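Local coordinates for protein branched-chain phosphotransacylase (Enterococcus faecalis, PDB 1YCO) that probably transfers acyl groups, such as branched-chain ones, between coenzyme A and phosphate, at residues Q59-L64 with Q71-G76; A152-A157 with D192-E197. All coordinates share one frame; numbering follows the deposited sequence.

Contact 1 (59-64 with 71-76) closes along the chain before contact 2 (152-157 with 192-197) opens. Both join a helix to a strand by apolar packing, but they share no sheet. Contact 1 sets helix 54-66 against strand 72-75 of the five-stranded parallel sheet. Contact 2 sets helix 191-195 against strand 150-154 of the six-stranded mixed sheet. Their centres are 36 Å apart, with the nearest atoms about 25 Å apart, on opposite sides of the chain's centre. The contacts thus belong to separate sheets within one family region, a layout consistent with the two alpha/beta lobes of phosphotransacylases. Contact 2 also lies beside the second subunit.

Contact 1 (Q59-L64 with Q71-G76); sequences QEAVSL and QILLKG
L73 meets A61 and V62 because its chi1 of -177° swings CG to the far side from its own backbone N, and a chi2 of 62° turns CD1 to A61 and CD2 to V62. CD1 lies 3.9 Å from A61 O and also approaches the A61 methyl, with A61 CB to L73 CD1 at 4.2 Å. The contact to V62 is a single methyl pair, V62 CG2 to L73 CD2 at 4.3 Å. The V62 side chain starts off away from the strand, yet this branch still comes within range. V62 and L73 have the closest CA atoms of the two segments, 7.2 Å apart.

All three residues are buried. F34 of strand 29-35 touches A61, and L83 of helix 80-87 touches V62. A61 O is hydrogen-bonded to S5 OG of strand 2-7, the strand beside 72-75. Helix 54-66 thus covers one face of the parallel sheet. It is the helical arm of a beta-alpha-beta crossover from strand 47-50 to strand 72-75.

The chemistry is nearly all aliphatic. No polar bond links the segments, and the contact is modest van der Waals packing of buried groups. The buried carbonyl beside the L73 methyl has its polar need met by the S5 hydroxyl.

Contact 2 (A152-A157 with D192-E197); sequences ALLSAA and DLATSE. With PO4 (phosphate ion), chain C.
A194 packs its methyl against A152 and L154, and these two pairs make up the tight part of the contact. A194 CB is 4.0 Å from A152 CB and 4.1 Å from L154 CD2. Both alanine methyls turn toward the other segment. A152 aims almost straight at A194 CB, while A194 meets it obliquely. In L154 a chi1 of -74° sets CG anti to the carbonyl carbon. CD1 continues the extended line, and CD2, the other branch, touches A194 CB. All three residues are buried, and L216 of strand 215-217 also touches A194.

D192 is a buried polar group facing the second subunit. Its OD1 accepts a bond from L193 N at 2.6 Å, met from above the carboxylate plane, and is also bonded to S190 OG. OD2 has a weak, long ion pair with K229 of the second subunit.

The open side is looser. S196 is partly exposed and E197 exposed. S196 OG donates to phosphate O1 at 3.2 Å and, as N-cap of helix 197-202, is bonded to A199 N. E197 N lies 2.7 Å from the same O1. The phosphate probably came from the crystallisation liquor.

Strand 150-154, helix 165-177, which L153 touches, and parallel strand 184-189 form a beta-alpha-beta crossover. Helix 191-195 comes straight after it and packs on A152 and L154, as in an alpha/beta fold.

Contact 1 (Q59-L64 with Q71-G76)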
# COMPACT_ATOMS: atom_id res chain seq x y z
N GLN A 59 -8.66 33.19 3.19
CA GLN A 59 -9.95 33.76 2.81
C GLN A 59 -9.91 34.43 1.44
O GLN A 59 -10.83 34.29 0.65
CB GLN A 59 -10.43 34.76 3.86
CG GLN A 59 -11.89 35.18 3.68
CD GLN A 59 -12.05 36.36 2.72
OE1 GLN A 59 -13.14 36.59 2.19
NE2 GLN A 59 -10.97 37.11 2.52
N GLU A 60 -8.83 35.16 1.18
CA GLU A 60 -8.68 35.86 -0.08
C GLU A 60 -8.39 34.93 -1.27
O GLU A 60 -8.84 35.19 -2.39
CB GLU A 60 -7.60 36.93 0.06
CG GLU A 60 -8.03 38.04 1.00
CD GLU A 60 -7.16 39.28 0.90
OE1 GLU A 60 -6.02 39.24 1.41
OE2 GLU A 60 -7.62 40.28 0.31
N ALA A 61 -7.67 33.84 -1.01
CA ALA A 61 -7.36 32.85 -2.04
C ALA A 61 -8.63 32.11 -2.46
O ALA A 61 -8.92 31.97 -3.66
CB ALA A 61 -6.34 31.85 -1.51
N VAL A 62 -9.38 31.65 -1.46
CA VAL A 62 -10.62 30.91 -1.67
C VAL A 62 -11.69 31.80 -2.30
O VAL A 62 -12.55 31.32 -3.04
CB VAL A 62 -11.17 30.36 -0.33
CG1 VAL A 62 -12.49 29.64 -0.56
CG2 VAL A 62 -10.16 29.44 0.31
N SER A 63 -11.63 33.09 -2.00
CA SER A 63 -12.60 34.04 -2.54
C SER A 63 -12.48 34.14 -4.05
O SER A 63 -13.48 34.12 -4.77
CB SER A 63 -12.39 35.42 -1.92
OG SER A 63 -12.43 36.42 -2.94
N LEU A 64 -11.25 34.27 -4.52
CA LEU A 64 -10.95 34.38 -5.94
C LEU A 64 -11.48 33.17 -6.73
O LEU A 64 -11.78 33.28 -7.93
CB LEU A 64 -9.44 34.51 -6.14
CG LEU A 64 -8.98 35.16 -7.45
CD1 LEU A 64 -9.41 36.62 -7.44
CD2 LEU A 64 -7.45 35.05 -7.55
N GLN A 71 -9.81 29.29 -11.64
CA GLN A 71 -10.27 27.95 -12.03
C GLN A 71 -9.58 26.84 -11.24
O GLN A 71 -9.99 25.68 -11.31
CB GLN A 71 -10.01 27.71 -13.53
CG GLN A 71 -10.80 28.59 -14.47
CD GLN A 71 -10.50 30.08 -14.29
OE1 GLN A 71 -9.37 30.55 -14.50
NE2 GLN A 71 -11.52 30.83 -13.89
N ILE A 72 -8.52 27.18 -10.53
CA ILE A 72 -7.81 26.19 -9.73
C ILE A 72 -7.28 26.82 -8.45
O ILE A 72 -6.77 27.94 -8.45
CB ILE A 72 -6.61 25.60 -10.51
CG1 ILE A 72 -7.10 24.86 -11.75
CG2 ILE A 72 -5.84 24.64 -9.61
CD1 ILE A 72 -5.97 24.47 -12.71
N LEU A 73 -7.42 26.10 -7.35
CA LEU A 73 -6.94 26.56 -6.07
C LEU A 73 -5.70 25.73 -5.72
O LEU A 73 -5.70 24.51 -5.90
CB LEU A 73 -8.01 26.38 -5.00
CG LEU A 73 -7.65 26.89 -3.60
CD1 LEU A 73 -7.41 28.40 -3.66
CD2 LEU A 73 -8.77 26.57 -2.64
N LEU A 74 -4.66 26.39 -5.22
CA LEU A 74 -3.43 25.70 -4.86
C LEU A 74 -2.90 26.16 -3.51
O LEU A 74 -2.71 27.36 -3.27
CB LEU A 74 -2.38 25.94 -5.95
CG LEU A 74 -1.05 25.18 -5.87
CD1 LEU A 74 -0.49 25.00 -7.28
CD2 LEU A 74 -0.06 25.96 -4.99
N LYS A 75 -2.67 25.20 -2.62
CA LYS A 75 -2.18 25.49 -1.28
C LYS A 75 -0.67 25.61 -1.19
O LYS A 75 0.05 24.60 -1.23
CB LYS A 75 -2.65 24.40 -0.31
CG LYS A 75 -2.27 24.68 1.14
CD LYS A 75 -2.58 23.50 2.03
CE LYS A 75 -1.38 22.58 2.15
NZ LYS A 75 -0.25 23.24 2.86
N GLY A 76 -0.18 26.84 -1.06
CA GLY A 76 1.25 27.07 -0.92
C GLY A 76 1.64 26.74 0.50
O GLY A 76 1.36 25.65 0.98

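Contact 2 (A152-A157 with D192-E197)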
# COMPACT_ATOMS: atom_id res chain seq x y z
N ALA A 152 -12.22 -0.63 -10.18
CA ALA A 152 -11.92 -1.76 -9.35
C ALA A 152 -11.94 -1.40 -7.87
O ALA A 152 -11.27 -0.45 -7.43
CB ALA A 152 -10.56 -2.33 -9.73
N LEU A 153 -12.72 -2.15 -7.11
CA LEU A 153 -12.84 -1.98 -5.67
C LEU A 153 -11.82 -2.94 -5.08
O LEU A 153 -12.04 -4.15 -5.03
CB LEU A 153 -14.25 -2.33 -5.22
CG LEU A 153 -15.30 -1.54 -6.00
CD1 LEU A 153 -16.70 -1.90 -5.51
CD2 LEU A 153 -15.04 -0.04 -5.81
N LEU A 154 -10.70 -2.39 -4.64
CA LEU A 154 -9.60 -3.16 -4.08
C LEU A 154 -9.79 -3.78 -2.71
O LEU A 154 -10.35 -3.17 -1.81
CB LEU A 154 -8.35 -2.30 -4.01
CG LEU A 154 -7.62 -1.99 -5.31
CD1 LEU A 154 -6.39 -1.16 -4.96
CD2 LEU A 154 -7.19 -3.30 -5.99
N SER A 155 -9.30 -5.00 -2.58
CA SER A 155 -9.34 -5.74 -1.33
C SER A 155 -8.19 -6.74 -1.32
O SER A 155 -7.63 -7.05 -2.37
CB SER A 155 -10.69 -6.46 -1.17
OG SER A 155 -10.78 -7.08 0.09
N ALA A 156 -7.83 -7.25 -0.15
CA ALA A 156 -6.73 -8.20 -0.01
C ALA A 156 -6.94 -9.50 -0.79
O ALA A 156 -6.03 -9.98 -1.49
CB ALA A 156 -6.48 -8.51 1.46
N ALA A 157 -8.13 -10.07 -0.66
CA ALA A 157 -8.44 -11.32 -1.37
C ALA A 157 -9.21 -11.05 -2.66
O ALA A 157 -9.88 -10.02 -2.79
CB ALA A 157 -9.24 -12.25 -0.44
N ASP A 192 -2.96 -6.83 -8.09
CA ASP A 192 -2.39 -7.43 -9.30
C ASP A 192 -3.48 -7.78 -10.32
O ASP A 192 -3.32 -7.50 -11.51
CB ASP A 192 -1.57 -8.67 -8.94
CG ASP A 192 -2.35 -9.63 -8.09
OD1 ASP A 192 -3.46 -9.25 -7.68
OD2 ASP A 192 -1.86 -10.75 -7.83
N LEU A 193 -4.56 -8.41 -9.87
CA LEU A 193 -5.65 -8.74 -10.80
C LEU A 193 -6.31 -7.49 -11.38
O LEU A 193 -6.95 -7.53 -12.44
CB LEU A 193 -6.71 -9.62 -10.12
CG LEU A 193 -6.21 -11.06 -9.83
CD1 LEU A 193 -7.20 -11.80 -8.93
CD2 LEU A 193 -6.02 -11.80 -11.14
N ALA A 194 -6.12 -6.36 -10.71
CA ALA A 194 -6.69 -5.11 -11.17
C ALA A 194 -5.82 -4.35 -12.19
O ALA A 194 -6.33 -3.70 -13.11
CB ALA A 194 -7.00 -4.21 -9.99
N THR A 195 -4.50 -4.46 -12.03
CA THR A 195 -3.55 -3.73 -12.86
C THR A 195 -2.58 -4.54 -13.72
O THR A 195 -1.84 -3.95 -14.51
CB THR A 195 -2.69 -2.83 -11.98
OG1 THR A 195 -2.00 -3.65 -11.04
CG2 THR A 195 -3.56 -1.82 -11.21
N SER A 196 -2.56 -5.86 -13.57
CA SER A 196 -1.64 -6.69 -14.34
C SER A 196 -2.29 -7.77 -15.18
O SER A 196 -2.67 -8.83 -14.67
CB SER A 196 -0.63 -7.34 -13.39
OG SER A 196 0.24 -8.21 -14.08
N GLU A 197 -2.42 -7.51 -16.48
CA GLU A 197 -3.01 -8.49 -17.40
C GLU A 197 -2.30 -9.83 -17.30
O GLU A 197 -2.93 -10.88 -17.34
CB GLU A 197 -2.98 -7.96 -18.83
CG GLU A 197 -3.86 -6.73 -19.00
CD GLU A 197 -4.01 -6.28 -20.44
OE1 GLU A 197 -2.98 -6.00 -21.09
OE2 GLU A 197 -5.16 -6.20 -20.93
P PO4 C . 1.25 -6.93 -17.65
O1 PO4 C . 0.18 -7.90 -17.26
O2 PO4 C . 1.63 -6.09 -16.45
O3 PO4 C . 2.48 -7.70 -18.13
O4 PO4 C . 0.73 -6.05 -18.77